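Long-range contacts in CELL WALL surface anchor family protein (Streptococcus pneumoniae, PDB 2X9W), which probably polymerises as the backbone subunit of a pneumococcal pilus, a sortase-assembled fibre built of Cna-B-like domains and displayed on the cell wall: residues D275-G280 and D375-F380; R319-Y324 and E338-A343; A353-F358 and F380-L385; S418-G423 and S430-A435. The protein carries 1 engineered substitution. One frame throughout, in Å; residues are numbered along the deposited sequence.

Contact 1 (D275-G280 and D375-F380); sequences DNRLAG and DAQGRF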
loop_
_atom_site.group_PDB
_atom_site.type_symbol
_atom_site.label_atom_id
_atom_site.label_comp_id
_atom_site.label_asym_id
_atom_site.label_seq_id
_atom_site.Cartn_x
_atom_site.Cartn_y
_atom_site.Cartn_z
ATOM N N ASP A 275 1.117 32.661 -17.281
ATOM C CA ASP A 275 1.293 31.201 -17.261
ATOM C C ASP A 275 2.722 30.692 -17.454
ATOM O O ASP A 275 2.914 29.508 -17.711
ATOM C CB ASP A 275 0.392 30.512 -18.298
ATOM C CG ASP A 275 -0.979 30.183 -17.754
ATOM O OD1 ASP A 275 -1.160 30.116 -16.521
ATOM O OD2 ASP A 275 -1.888 29.987 -18.568
ATOM N N ASN A 276 3.717 31.564 -17.349
ATOM C CA ASN A 276 5.116 31.115 -17.261
ATOM C C ASN A 276 5.312 30.338 -15.943
ATOM O O ASN A 276 4.928 30.842 -14.880
ATOM C CB ASN A 276 6.063 32.325 -17.221
ATOM C CG ASN A 276 5.931 33.239 -18.437
ATOM O OD1 ASN A 276 5.846 32.778 -19.577
ATOM N ND2 ASN A 276 5.920 34.542 -18.192
ATOM N N ARG A 277 5.944 29.160 -16.005
ATOM C CA ARG A 277 6.195 28.323 -14.819
ATOM C C ARG A 277 7.422 28.803 -14.031
ATOM O O ARG A 277 8.477 29.142 -14.619
ATOM C CB ARG A 277 6.327 26.845 -15.228
ATOM C CG ARG A 277 5.034 26.288 -15.868
ATOM C CD ARG A 277 5.313 25.175 -16.882
ATOM N NE ARG A 277 4.050 24.636 -17.406
ATOM C CZ ARG A 277 3.406 23.586 -16.906
ATOM N NH1 ARG A 277 3.894 22.924 -15.865
ATOM N NH2 ARG A 277 2.270 23.193 -17.456
ATOM N N LEU A 278 7.284 28.832 -12.710
ATOM C CA LEU A 278 8.268 29.508 -11.847
ATOM C C LEU A 278 8.892 28.565 -10.825
ATOM O O LEU A 278 8.190 27.820 -10.144
ATOM C CB LEU A 278 7.636 30.705 -11.130
ATOM C CG LEU A 278 6.869 31.743 -11.981
ATOM C CD1 LEU A 278 6.145 32.779 -11.119
ATOM C CD2 LEU A 278 7.770 32.455 -13.005
ATOM N N ALA A 279 10.218 28.592 -10.753
ATOM C CA ALA A 279 10.994 27.690 -9.894
ATOM C C ALA A 279 11.246 28.302 -8.510
ATOM O O ALA A 279 11.415 29.513 -8.390
ATOM C CB ALA A 279 12.349 27.398 -10.573
ATOM N N GLY A 280 11.277 27.469 -7.468
ATOM C CA GLY A 280 11.763 27.904 -6.165
ATOM C C GLY A 280 10.734 28.544 -5.254
ATOM O O GLY A 280 11.095 29.103 -4.226
ATOM N N ASP A 375 9.431 23.109 -8.832
ATOM C CA ASP A 375 10.551 22.851 -9.728
ATOM C C ASP A 375 10.587 23.843 -10.919
ATOM O O ASP A 375 9.836 24.821 -10.925
ATOM C CB ASP A 375 10.573 21.368 -10.146
ATOM C CG ASP A 375 9.521 21.017 -11.169
ATOM O OD1 ASP A 375 8.850 21.934 -11.708
ATOM O OD2 ASP A 375 9.390 19.795 -11.437
ATOM N N ALA A 376 11.462 23.624 -11.907
ATOM C CA ALA A 376 11.548 24.562 -13.041
ATOM C C ALA A 376 10.383 24.470 -14.019
ATOM O O ALA A 376 10.280 25.298 -14.909
ATOM C CB ALA A 376 12.923 24.452 -13.809
ATOM N N GLN A 377 9.525 23.464 -13.878
ATOM C CA GLN A 377 8.238 23.461 -14.586
ATOM C C GLN A 377 7.121 23.927 -13.663
ATOM O O GLN A 377 5.943 23.758 -13.980
ATOM C CB GLN A 377 7.895 22.059 -15.098
ATOM C CG GLN A 377 9.037 21.419 -15.864
ATOM C CD GLN A 377 9.383 22.193 -17.111
ATOM O OE1 GLN A 377 8.526 22.834 -17.717
ATOM N NE2 GLN A 377 10.650 22.131 -17.510
ATOM N N GLY A 378 7.506 24.483 -12.517
ATOM C CA GLY A 378 6.565 25.000 -11.542
ATOM C C GLY A 378 5.851 23.955 -10.704
ATOM O O GLY A 378 4.971 24.312 -9.922
ATOM N N ARG A 379 6.239 22.691 -10.849
ATOM C CA ARG A 379 5.531 21.578 -10.218
ATOM C C ARG A 379 5.818 21.428 -8.734
ATOM O O ARG A 379 6.951 21.572 -8.293
ATOM C CB ARG A 379 5.875 20.252 -10.906
ATOM C CG ARG A 379 5.294 20.135 -12.321
ATOM C CD ARG A 379 5.822 18.908 -13.044
ATOM N NE ARG A 379 7.282 18.860 -13.077
ATOM C CZ ARG A 379 7.975 18.292 -14.052
ATOM N NH1 ARG A 379 9.311 18.302 -14.018
ATOM N NH2 ARG A 379 7.323 17.744 -15.088
ATOM N N PHE A 380 4.768 21.166 -7.969
ATOM C CA PHE A 380 4.930 20.675 -6.597
ATOM C C PHE A 380 3.683 19.897 -6.216
ATOM O O PHE A 380 2.629 20.123 -6.809
ATOM C CB PHE A 380 5.254 21.792 -5.582
ATOM C CG PHE A 380 4.230 22.913 -5.490
ATOM C CD1 PHE A 380 4.208 23.944 -6.425
ATOM C CD2 PHE A 380 3.355 22.981 -4.409
ATOM C CE1 PHE A 380 3.285 24.993 -6.322
ATOM C CE2 PHE A 380 2.451 24.055 -4.258
ATOM C CZ PHE A 380 2.411 25.061 -5.224
HETATM O O HOH W 1 11.028 27.897 -14.434
#
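The direct hydrogen bond between these two loops comes from a guanidinium that reaches across to a turn carbonyl: Arg277 NH1 donates to Gln377 O at 2.9 Å, with the oxygen at the edge of the guanidinium and the nitrogen in the carbonyl plane. CG of Arg277 stands beside its backbone N (chi1 -62°) and the chain runs extended to NE, which lays CB, CG and CD alongside the same oxygen; CG comes to 3.3 Å from Gln377 O. NH2 bonds Glu425 O and NH1 also reaches Tyr426 O, so the arginine bridges the turn and residues 425-426. The turn, type I from Asp375 to Gly378, leads into strand 379-385 of the pilin's Cna-B-like, prealbumin-type region and is combined with an Asx turn. Asp375 OD1 takes the backbone N of Gln377 and of Arg379 from opposite faces of the carboxylate plane, while OD2 receives NE and NH1 of Arg379 side-on, NE at 2.8 Å. The backbones add two CA-H...O contacts, from Gly378 CA to Leu278 O and from Ala279 CA to Asp375 O, the latter 3.3 Å long. Ala279 CB packs on Ala376 CA and CB, and Tyr324 of helix 304-325 touches both alanines. A single water donates to Arg277 O at 2.8 Å and also to Ala376 O, spanning two carbonyls that cannot bond each other.

Contact 2 (R319-Y324 and E338-A343); sequences RAVAAY and EKVDKA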
loop_
_atom_site.group_PDB
_atom_site.type_symbol
_atom_site.label_atom_id
_atom_site.label_comp_id
_atom_site.label_asym_id
_atom_site.label_seq_id
_atom_site.Cartn_x
_atom_site.Cartn_y
_atom_site.Cartn_z
ATOM N N ARG A 319 20.664 25.350 -3.457
ATOM C CA ARG A 319 21.797 25.731 -4.291
ATOM C C ARG A 319 21.429 25.701 -5.758
ATOM O O ARG A 319 21.840 26.578 -6.524
ATOM C CB ARG A 319 23.017 24.828 -4.046
ATOM C CG ARG A 319 23.589 24.925 -2.643
ATOM C CD ARG A 319 24.965 24.252 -2.564
ATOM N NE ARG A 319 24.945 22.821 -2.879
ATOM C CZ ARG A 319 24.674 21.867 -1.988
ATOM N NH1 ARG A 319 24.387 22.201 -0.735
ATOM N NH2 ARG A 319 24.688 20.585 -2.340
ATOM N N ALA A 320 20.675 24.693 -6.166
ATOM C CA ALA A 320 20.336 24.569 -7.587
ATOM C C ALA A 320 19.422 25.710 -8.022
ATOM O O ALA A 320 19.558 26.226 -9.120
ATOM C CB ALA A 320 19.694 23.224 -7.879
ATOM N N VAL A 321 18.497 26.101 -7.150
ATOM C CA VAL A 321 17.572 27.210 -7.425
ATOM C C VAL A 321 18.304 28.556 -7.471
ATOM O O VAL A 321 18.035 29.389 -8.339
ATOM C CB VAL A 321 16.415 27.274 -6.377
ATOM C CG1 VAL A 321 15.568 28.554 -6.545
ATOM C CG2 VAL A 321 15.507 26.014 -6.468
ATOM N N ALA A 322 19.220 28.772 -6.528
ATOM C CA ALA A 322 20.026 29.987 -6.536
ATOM C C ALA A 322 20.805 30.108 -7.851
ATOM O O ALA A 322 20.894 31.183 -8.436
ATOM C CB ALA A 322 20.979 30.018 -5.344
ATOM N N ALA A 323 21.367 29.007 -8.326
ATOM C CA ALA A 323 22.147 29.087 -9.552
ATOM C C ALA A 323 21.251 29.366 -10.766
ATOM O O ALA A 323 21.576 30.186 -11.617
ATOM C CB ALA A 323 22.982 27.826 -9.745
ATOM N N TYR A 324 20.111 28.691 -10.830
ATOM C CA TYR A 324 19.139 28.898 -11.896
ATOM C C TYR A 324 18.632 30.341 -11.897
ATOM O O TYR A 324 18.424 30.932 -12.949
ATOM C CB TYR A 324 17.957 27.949 -11.660
ATOM C CG TYR A 324 16.867 27.994 -12.707
ATOM C CD1 TYR A 324 17.080 27.456 -13.978
ATOM C CD2 TYR A 324 15.598 28.513 -12.406
ATOM C CE1 TYR A 324 16.061 27.470 -14.941
ATOM C CE2 TYR A 324 14.569 28.529 -13.358
ATOM C CZ TYR A 324 14.815 28.008 -14.623
ATOM O OH TYR A 324 13.821 28.012 -15.562
ATOM N N GLU A 338 16.579 21.217 -16.073
ATOM C CA GLU A 338 16.756 19.836 -15.644
ATOM C C GLU A 338 17.556 19.712 -14.338
ATOM O O GLU A 338 17.248 18.873 -13.512
ATOM C CB GLU A 338 17.430 19.036 -16.755
ATOM C CG GLU A 338 17.423 17.544 -16.527
ATOM C CD GLU A 338 17.866 16.765 -17.761
ATOM O OE1 GLU A 338 18.174 17.402 -18.801
ATOM O OE2 GLU A 338 17.904 15.513 -17.688
ATOM N N LYS A 339 18.590 20.529 -14.163
ATOM C CA LYS A 339 19.326 20.559 -12.909
ATOM C C LYS A 339 18.401 20.881 -11.747
ATOM O O LYS A 339 18.491 20.248 -10.692
ATOM C CB LYS A 339 20.445 21.602 -12.953
ATOM C CG LYS A 339 21.495 21.346 -14.012
ATOM C CD LYS A 339 22.551 22.444 -13.971
ATOM C CE LYS A 339 23.613 22.272 -15.050
ATOM N NZ LYS A 339 24.507 23.471 -15.087
ATOM N N VAL A 340 17.530 21.876 -11.921
ATOM C CA VAL A 340 16.565 22.217 -10.857
ATOM C C VAL A 340 15.583 21.053 -10.629
ATOM O O VAL A 340 15.365 20.642 -9.488
ATOM C CB VAL A 340 15.765 23.492 -11.192
ATOM C CG1 VAL A 340 14.692 23.752 -10.143
ATOM C CG2 VAL A 340 16.703 24.712 -11.321
ATOM N N ASP A 341 14.986 20.532 -11.711
ATOM C CA ASP A 341 14.014 19.443 -11.605
ATOM C C ASP A 341 14.592 18.194 -10.901
ATOM O O ASP A 341 13.897 17.524 -10.110
ATOM C CB ASP A 341 13.452 19.062 -12.983
ATOM C CG ASP A 341 12.652 20.190 -13.636
ATOM O OD1 ASP A 341 12.319 21.196 -12.954
ATOM O OD2 ASP A 341 12.358 20.071 -14.852
ATOM N N LYS A 342 15.847 17.861 -11.202
ATOM C CA LYS A 342 16.482 16.707 -10.566
ATOM C C LYS A 342 16.638 16.924 -9.053
ATOM O O LYS A 342 16.330 16.042 -8.238
ATOM C CB LYS A 342 17.830 16.383 -11.224
ATOM C CG LYS A 342 17.698 15.449 -12.421
ATOM C CD LYS A 342 18.971 15.383 -13.276
ATOM C CE LYS A 342 18.711 14.688 -14.623
ATOM N NZ LYS A 342 19.897 14.705 -15.535
ATOM N N ALA A 343 17.098 18.107 -8.677
ATOM C CA ALA A 343 17.262 18.405 -7.270
ATOM C C ALA A 343 15.901 18.454 -6.582
ATOM O O ALA A 343 15.750 18.010 -5.449
ATOM C CB ALA A 343 18.032 19.724 -7.072
#
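Tyr324 sends CG away from its own backbone N (chi1 -178°), and Val340 turns CG1 the same way (chi1 175°), which leaves its other methyl, CG2, beside the backbone N and directed at the tyrosine. That methyl does most of the touching: Val340 CG2 lies 3.5 Å from Tyr324 CB and 3.6 Å from Tyr324 CG, continuing more loosely onto CD1 and meeting the ring at a slant. The two side chains cross at about a right angle. Val340 CG2 also approaches Ala320 O at 3.9 Å, one turn back from Tyr324, and Val340 CG1 faces Val321 CG2 at 4.4 Å. Further along, the methyls of Ala320 and Ala343 meet tip to tip, CB to CB at 4.0 Å. The helix axes are 9.0 Å apart at closest approach, with these two methyls between them. The atoms that meet are almost all aliphatic and ring carbons, and the segments share no hydrogen bond; Lys342 pairs with Glu338 on its own helix. Ala376, from the loop before strand 379-385, packs against both Tyr324 and Val340. With N-to-C directions 161° apart, the segments belong to an antiparallel helical hairpin, helices 304-325 and 334-354, inserted between the beta strands of this pilin domain.

Contact 3 (A353-F358 and F380-L385); sequences AANNAF and FEITGL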
loop_
_atom_site.group_PDB
_atom_site.type_symbol
_atom_site.label_atom_id
_atom_site.label_comp_id
_atom_site.label_asym_id
_atom_site.label_seq_id
_atom_site.Cartn_x
_atom_site.Cartn_y
_atom_site.Cartn_z
ATOM N N ALA A 353 9.312 10.152 1.805
ATOM C CA ALA A 353 9.886 9.144 2.706
ATOM C C ALA A 353 9.794 9.520 4.196
ATOM O O ALA A 353 9.492 8.663 5.048
ATOM C CB ALA A 353 11.361 8.847 2.339
ATOM N N ALA A 354 10.095 10.783 4.504
ATOM C CA ALA A 354 10.081 11.274 5.880
ATOM C C ALA A 354 8.656 11.512 6.411
ATOM O O ALA A 354 8.442 11.550 7.619
ATOM C CB ALA A 354 10.921 12.559 5.979
ATOM N N ASN A 355 7.681 11.675 5.515
ATOM C CA ASN A 355 6.299 11.921 5.943
ATOM C C ASN A 355 5.624 10.600 6.324
ATOM O O ASN A 355 4.772 10.102 5.590
ATOM C CB ASN A 355 5.464 12.599 4.835
ATOM C CG ASN A 355 5.799 14.083 4.630
ATOM O OD1 ASN A 355 6.626 14.706 5.344
ATOM N ND2 ASN A 355 5.154 14.663 3.639
ATOM N N ASN A 356 6.002 10.040 7.465
ATOM C CA ASN A 356 5.473 8.748 7.916
ATOM C C ASN A 356 4.245 8.843 8.800
ATOM O O ASN A 356 3.574 7.835 9.026
ATOM C CB ASN A 356 6.546 7.963 8.676
ATOM C CG ASN A 356 7.688 7.575 7.789
ATOM O OD1 ASN A 356 7.489 6.977 6.724
ATOM N ND2 ASN A 356 8.897 7.914 8.208
ATOM N N ALA A 357 4.003 10.033 9.341
ATOM C CA ALA A 357 2.773 10.329 10.085
ATOM C C ALA A 357 2.632 11.834 10.187
ATOM O O ALA A 357 3.630 12.558 10.131
ATOM C CB ALA A 357 2.799 9.676 11.495
ATOM N N PHE A 358 1.403 12.320 10.325
ATOM C CA PHE A 358 1.171 13.756 10.296
ATOM C C PHE A 358 0.547 14.276 11.576
ATOM O O PHE A 358 -0.172 13.553 12.264
ATOM C CB PHE A 358 0.199 14.113 9.174
ATOM C CG PHE A 358 0.734 13.878 7.813
ATOM C CD1 PHE A 358 1.778 14.658 7.320
ATOM C CD2 PHE A 358 0.174 12.904 7.004
ATOM C CE1 PHE A 358 2.276 14.446 6.031
ATOM C CE2 PHE A 358 0.640 12.698 5.712
ATOM C CZ PHE A 358 1.700 13.461 5.221
ATOM N N PHE A 380 4.768 21.166 -7.969
ATOM C CA PHE A 380 4.930 20.675 -6.597
ATOM C C PHE A 380 3.683 19.897 -6.216
ATOM O O PHE A 380 2.629 20.123 -6.809
ATOM C CB PHE A 380 5.254 21.792 -5.582
ATOM C CG PHE A 380 4.230 22.913 -5.490
ATOM C CD1 PHE A 380 4.208 23.944 -6.425
ATOM C CD2 PHE A 380 3.355 22.981 -4.409
ATOM C CE1 PHE A 380 3.285 24.993 -6.322
ATOM C CE2 PHE A 380 2.451 24.055 -4.258
ATOM C CZ PHE A 380 2.411 25.061 -5.224
ATOM N N GLU A 381 3.806 18.969 -5.265
ATOM C CA GLU A 381 2.665 18.151 -4.887
ATOM C C GLU A 381 2.717 17.677 -3.443
ATOM O O GLU A 381 3.773 17.680 -2.802
ATOM C CB GLU A 381 2.587 16.920 -5.783
ATOM C CG GLU A 381 3.778 15.986 -5.705
ATOM C CD GLU A 381 3.549 14.785 -6.620
ATOM O OE1 GLU A 381 3.352 14.993 -7.824
ATOM O OE2 GLU A 381 3.551 13.649 -6.155
ATOM N N ILE A 382 1.565 17.238 -2.953
ATOM C CA ILE A 382 1.468 16.653 -1.630
ATOM C C ILE A 382 0.700 15.334 -1.739
ATOM O O ILE A 382 -0.287 15.245 -2.453
ATOM C CB ILE A 382 0.800 17.633 -0.621
ATOM C CG1 ILE A 382 0.713 17.005 0.780
ATOM C CG2 ILE A 382 -0.598 18.099 -1.077
ATOM C CD1 ILE A 382 2.067 16.910 1.501
ATOM N N THR A 383 1.192 14.308 -1.056
ATOM C CA THR A 383 0.622 12.971 -1.127
ATOM C C THR A 383 0.449 12.396 0.288
ATOM O O THR A 383 1.078 12.889 1.240
ATOM C CB THR A 383 1.517 11.976 -1.962
ATOM O OG1 THR A 383 2.722 11.672 -1.254
ATOM C CG2 THR A 383 1.881 12.509 -3.366
ATOM N N GLY A 384 -0.403 11.378 0.414
ATOM C CA GLY A 384 -0.565 10.621 1.663
ATOM C C GLY A 384 -1.648 11.152 2.585
ATOM O O GLY A 384 -1.657 10.834 3.782
ATOM N N LEU A 385 -2.589 11.918 2.037
ATOM C CA LEU A 385 -3.533 12.685 2.869
ATOM C C LEU A 385 -4.956 12.156 3.000
ATOM O O LEU A 385 -5.449 11.363 2.174
ATOM C CB LEU A 385 -3.643 14.112 2.330
ATOM C CG LEU A 385 -2.351 14.926 2.217
ATOM C CD1 LEU A 385 -2.643 16.348 1.671
ATOM C CD2 LEU A 385 -1.652 15.006 3.546
HETATM O O HOH W 2 3.769 12.806 1.995
#
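Where helix 334-354 gives way to strand 358-361, the chain packs against the bulge in strand 379-385, a G1 beta bulge in which Gly384 and Leu385 both face Tyr264. This lies within the prealbumin-like, Cna-B-type region of the pilin, and the contact is buried. Phe358 carries most of it. Its ring reaches across with CE2 and CZ: the edge at CE2 lies 3.5 Å from Gly384 O, close to the ring plane, and CE2 is 3.9 Å from Leu385 CD2. The phenylalanine and leucine side chains cross at about a right angle, and Leu295 of strand 294-297 touches both. CG of Phe358 sits beside its backbone N (chi1 -67°), an orientation that carries the ring toward the bulge. Gly384, where the chain turns a corner, has a positive phi of 92°. Asn355, the first residue to leave helical geometry and the centre of an inverse gamma turn, has its amide held at both ends, OD1 by Arg297 and ND2 by a water that accepts from it at 2.8 Å; ND2 also lies 4.4 Å from Ile382 CD1. That water sits at the edge of the Phe358 ring and donates to Thr383 O at 2.8 Å.

Contact 4 (S418-G423 and S430-A435); sequences SATGQG and SGKDDA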
loop_
_atom_site.group_PDB
_atom_site.type_symbol
_atom_site.label_atom_id
_atom_site.label_comp_id
_atom_site.label_asym_id
_atom_site.label_seq_id
_atom_site.Cartn_x
_atom_site.Cartn_y
_atom_site.Cartn_z
ATOM N N SER A 418 -5.476 12.822 -9.593
ATOM C CA SER A 418 -5.457 12.255 -10.929
ATOM C C SER A 418 -6.397 12.932 -11.946
ATOM O O SER A 418 -6.178 12.816 -13.144
ATOM C CB SER A 418 -5.825 10.790 -10.838
ATOM O OG SER A 418 -7.182 10.670 -10.438
ATOM N N ALA A 419 -7.448 13.605 -11.474
ATOM C CA ALA A 419 -8.511 14.123 -12.362
ATOM C C ALA A 419 -8.018 15.245 -13.299
ATOM O O ALA A 419 -7.223 16.098 -12.901
ATOM C CB ALA A 419 -9.703 14.618 -11.523
ATOM N N THR A 420 -8.468 15.204 -14.549
ATOM C CA THR A 420 -8.344 16.344 -15.460
ATOM C C THR A 420 -9.414 17.375 -15.149
ATOM O O THR A 420 -10.203 17.201 -14.226
ATOM C CB THR A 420 -8.451 15.918 -16.951
ATOM O OG1 THR A 420 -9.683 15.216 -17.179
ATOM C CG2 THR A 420 -7.333 14.974 -17.288
ATOM N N GLY A 421 -9.438 18.467 -15.901
ATOM C CA GLY A 421 -10.390 19.534 -15.637
ATOM C C GLY A 421 -10.001 20.470 -14.504
ATOM O O GLY A 421 -10.850 21.216 -14.031
ATOM N N GLN A 422 -8.732 20.449 -14.070
ATOM C CA GLN A 422 -8.299 21.265 -12.927
ATOM C C GLN A 422 -7.644 22.585 -13.307
ATOM O O GLN A 422 -7.460 23.461 -12.450
ATOM C CB GLN A 422 -7.383 20.460 -11.984
ATOM C CG GLN A 422 -8.018 19.125 -11.565
ATOM C CD GLN A 422 -7.366 18.499 -10.370
ATOM O OE1 GLN A 422 -7.037 17.312 -10.377
ATOM N NE2 GLN A 422 -7.184 19.287 -9.319
ATOM N N GLY A 423 -7.309 22.742 -14.586
ATOM C CA GLY A 423 -6.973 24.061 -15.104
ATOM C C GLY A 423 -5.564 24.239 -15.638
ATOM O O GLY A 423 -5.313 25.188 -16.381
ATOM N N SER A 430 1.214 17.356 -21.626
ATOM C CA SER A 430 0.744 16.005 -21.289
ATOM C C SER A 430 -0.674 15.690 -21.809
ATOM O O SER A 430 -1.038 14.524 -21.920
ATOM C CB SER A 430 0.731 15.823 -19.774
ATOM O OG SER A 430 -0.302 16.621 -19.211
ATOM N N GLY A 431 -1.476 16.716 -22.103
ATOM C CA GLY A 431 -2.863 16.482 -22.519
ATOM C C GLY A 431 -3.810 16.281 -21.329
ATOM O O GLY A 431 -5.018 16.065 -21.500
ATOM N N LYS A 432 -3.270 16.337 -20.119
ATOM C CA LYS A 432 -4.092 16.208 -18.908
ATOM C C LYS A 432 -3.920 17.416 -18.009
ATOM O O LYS A 432 -2.837 17.622 -17.474
ATOM C CB LYS A 432 -3.691 14.954 -18.122
ATOM C CG LYS A 432 -3.845 13.643 -18.908
ATOM C CD LYS A 432 -3.663 12.435 -17.987
ATOM C CE LYS A 432 -4.464 11.215 -18.482
ATOM N NZ LYS A 432 -5.018 10.369 -17.362
ATOM N N ASP A 433 -4.966 18.224 -17.834
ATOM C CA ASP A 433 -4.848 19.335 -16.891
ATOM C C ASP A 433 -5.181 18.853 -15.487
ATOM O O ASP A 433 -6.253 19.115 -14.970
ATOM C CB ASP A 433 -5.679 20.567 -17.293
ATOM C CG ASP A 433 -7.156 20.275 -17.440
ATOM O OD1 ASP A 433 -7.514 19.218 -17.998
ATOM O OD2 ASP A 433 -7.962 21.130 -17.002
ATOM N N ASP A 434 -4.233 18.147 -14.880
ATOM C CA ASP A 434 -4.461 17.506 -13.595
ATOM C C ASP A 434 -3.803 18.227 -12.417
ATOM O O ASP A 434 -3.506 17.611 -11.409
ATOM C CB ASP A 434 -3.995 16.052 -13.675
ATOM C CG ASP A 434 -2.538 15.910 -14.153
ATOM O OD1 ASP A 434 -1.916 16.897 -14.610
ATOM O OD2 ASP A 434 -2.017 14.787 -14.051
ATOM N N ALA A 435 -3.568 19.531 -12.551
ATOM C CA ALA A 435 -3.054 20.329 -11.436
ATOM C C ALA A 435 -3.773 21.662 -11.264
ATOM O O ALA A 435 -4.449 22.159 -12.149
ATOM C CB ALA A 435 -1.516 20.581 -11.585
HETATM O O HOH W 3 -3.727 12.587 -13.970
#
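Asp433 reaches into the bend of 418-423 from CB outward. CB lies 3.8 Å from Gly423 N; CG, placed between the backbone N and the carbonyl carbon (chi1 58°), comes to 3.3 Å from Gly421 N; and the two oxygens divide the amides beyond. OD1 accepts from Gly421 N at 2.9 Å, the donor lying above the carboxylate plane, and OD2 accepts from Gly423 N at 3.0 Å on its anti side, 28° out of plane. Between them Gln422 N bonds to the backbone carbonyl, Asp433 O, at 3.0 Å and nearly along the C=O axis. Three consecutive amides are thus gripped by one residue, itself the centre of an inverse gamma turn. Both segments are surface loop lying between strands 408-412 and 436-439 of the pilin domain, and Asp434 with Ala435 forms a classic beta bulge opposite Ile424 just before the latter strand. Thr420 CG2 packs on Lys432 CB at 3.7 Å. Asp434 contributes a CA-H...O contact, its CA 3.2 Å from Ala419 O, while its carboxylate turns to Lys267 in a salt bridge from OD2 and to Tyr426 N through OD1. One water donates to both Asp434 OD2 and Ser418 O, at 2.6 Å from the latter.

From the N terminus the chain first meets the loop 275-280, which follows strand 260-271; contact 1 closes nearly a hundred residues later, when 375-380 returns. Nested within that long excursion, contact 2 closes the short link between helices 304-325 and 334-354. Contact 3 opens at the end of the second helix and crosses contact 1, because its partner 380-385 continues the strand that contact 1 enters; the two share Phe380. Contact 4 follows in series, closing a short surface loop before strand 436-439. Contacts 1 and 2 touch directly, Asp341 OD1 probably accepting from Ala376 N, so the helical hairpin is joined to the turn leading into strand 379-385.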